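Local coordinates for transcriptional regulator, MarR family (Neisseria meningitidis serogroup B, PDB 3G3Z), which probably binds DNA and regulates transcription as a winged helix-turn-helix regulator of the MarR family, at residues 7-10 against 11-15. Residues are numbered along the deposited sequence; the frame is centred on the assembly and turned at random.
Sequences DQLG and TRINL
Arg-12 lies alongside Gln-8, one turn earlier in helix 5-25, and reaches back to its carbonyl: an i to i+4 side-chain-to-backbone contact on the N-terminal helix of a winged helix-turn-helix MarR protein, at the interface with the second subunit. From CB the arginine runs extended from CG to NE, its aliphatic part skirting the Gln-8 carbonyl: CB and CG each lie 3.5 Å from Gln-8 O, and CD is slightly nearer. A chain this long can then turn at its end (chi4 80°), bringing NH1 to Gln-8 O at 3.0 Å. The N-H...O angle is 160°. The oxygen meets the edge of the flat guanidinium group, almost coplanar with it, and NH1 also touches CB and CG of Gln-8. The two side chains run side by side, pointing the same way, while the glutamine amide plane is almost perpendicular to the guanidinium. NE forms a salt bridge to Asp-130 of the second subunit; Asp-7 reaches Lys-54 there. A water joins Asp-7 OD2, Arg-12 NH1 and Thr-11 OG1, a hydroxyl that short threonine keeps near the backbone. On another side, branched Leu-9 and Ile-13 suit apolar packing, CD1 meeting CG2 at 3.9 Å. Asn-14 is short enough for its amide to return to its own helix (chi1 -87°): ND2 and the backbone N both donate to Gly-10 O, from opposite faces of the carbonyl plane, ND2 at 3.0 Å.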
loop_
_atom_site.group_PDB
_atom_site.type_symbol
_atom_site.label_atom_id
_atom_site.label_comp_id
_atom_site.label_asym_id
_atom_site.label_seq_id
_atom_site.Cartn_x
_atom_site.Cartn_y
_atom_site.Cartn_z
ATOM N N ASP A 7 3.877 13.889 -2.772
ATOM C CA ASP A 7 4.875 13.248 -1.935
ATOM C C ASP A 7 4.251 12.935 -0.578
ATOM O O ASP A 7 4.411 11.837 -0.036
ATOM C CB ASP A 7 6.077 14.163 -1.750
ATOM C CG ASP A 7 7.164 13.514 -0.944
ATOM O OD1 ASP A 7 7.993 12.800 -1.537
ATOM O OD2 ASP A 7 7.175 13.706 0.290
ATOM N N GLN A 8 3.516 13.910 -0.058
ATOM C CA GLN A 8 2.872 13.798 1.228
ATOM C C GLN A 8 1.800 12.726 1.226
ATOM O O GLN A 8 1.643 12.008 2.210
ATOM C CB GLN A 8 2.295 15.144 1.642
ATOM C CG GLN A 8 3.293 16.015 2.363
ATOM C CD GLN A 8 2.644 17.214 3.019
ATOM O OE1 GLN A 8 2.028 18.047 2.352
ATOM N NE2 GLN A 8 2.779 17.308 4.337
ATOM N N LEU A 9 1.082 12.613 0.111
ATOM C CA LEU A 9 0.064 11.579 -0.050
ATOM C C LEU A 9 0.701 10.198 -0.196
ATOM O O LEU A 9 0.311 9.248 0.489
ATOM C CB LEU A 9 -0.851 11.875 -1.259
ATOM C CG LEU A 9 -1.952 10.825 -1.498
ATOM C CD1 LEU A 9 -3.049 10.957 -0.444
ATOM C CD2 LEU A 9 -2.542 10.914 -2.894
ATOM N N GLY A 10 1.675 10.096 -1.093
ATOM C CA GLY A 10 2.312 8.814 -1.415
ATOM C C GLY A 10 2.941 8.137 -0.210
ATOM O O GLY A 10 2.797 6.926 -0.019
ATOM N N THR A 11 3.642 8.920 0.610
ATOM C CA THR A 11 4.279 8.360 1.799
ATOM C C THR A 11 3.220 7.872 2.793
ATOM O O THR A 11 3.411 6.858 3.453
ATOM C CB THR A 11 5.207 9.363 2.505
ATOM O OG1 THR A 11 4.448 10.509 2.912
ATOM C CG2 THR A 11 6.361 9.805 1.607
ATOM N N ARG A 12 2.105 8.593 2.893
ATOM C CA ARG A 12 1.100 8.308 3.932
ATOM C C ARG A 12 0.170 7.171 3.605
ATOM O O ARG A 12 -0.269 6.470 4.509
ATOM C CB ARG A 12 0.280 9.557 4.280
ATOM C CG ARG A 12 0.950 10.440 5.283
ATOM C CD ARG A 12 0.345 11.838 5.299
ATOM N NE ARG A 12 1.068 12.691 6.234
ATOM C CZ ARG A 12 2.228 13.291 5.968
ATOM N NH1 ARG A 12 2.805 13.152 4.780
ATOM N NH2 ARG A 12 2.811 14.041 6.890
ATOM N N ILE A 13 -0.173 7.010 2.330
ATOM C CA ILE A 13 -1.007 5.867 1.923
ATOM C C ILE A 13 -0.203 4.578 1.996
ATOM O O ILE A 13 -0.727 3.532 2.390
ATOM C CB ILE A 13 -1.673 6.053 0.524
ATOM C CG1 ILE A 13 -0.622 6.211 -0.594
ATOM C CG2 ILE A 13 -2.674 7.230 0.574
ATOM C CD1 ILE A 13 -1.173 6.168 -2.020
ATOM N N ASN A 14 1.081 4.659 1.639
ATOM C CA ASN A 14 1.970 3.502 1.735
ATOM C C ASN A 14 2.255 3.098 3.176
ATOM O O ASN A 14 2.486 1.930 3.444
ATOM C CB ASN A 14 3.260 3.731 0.955
ATOM C CG ASN A 14 3.130 3.325 -0.505
ATOM O OD1 ASN A 14 3.312 2.155 -0.859
ATOM N ND2 ASN A 14 2.833 4.293 -1.365
ATOM N N LEU A 15 2.204 4.058 4.104
ATOM C CA LEU A 15 2.345 3.751 5.531
ATOM C C LEU A 15 1.114 2.994 6.051
ATOM O O LEU A 15 1.249 1.962 6.708
ATOM C CB LEU A 15 2.600 5.029 6.349
ATOM C CG LEU A 15 2.640 4.965 7.885
ATOM C CD1 LEU A 15 3.721 4.010 8.397
ATOM C CD2 LEU A 15 2.853 6.362 8.470
HETATM O O HOH W 1 5.667 13.317 3.170
#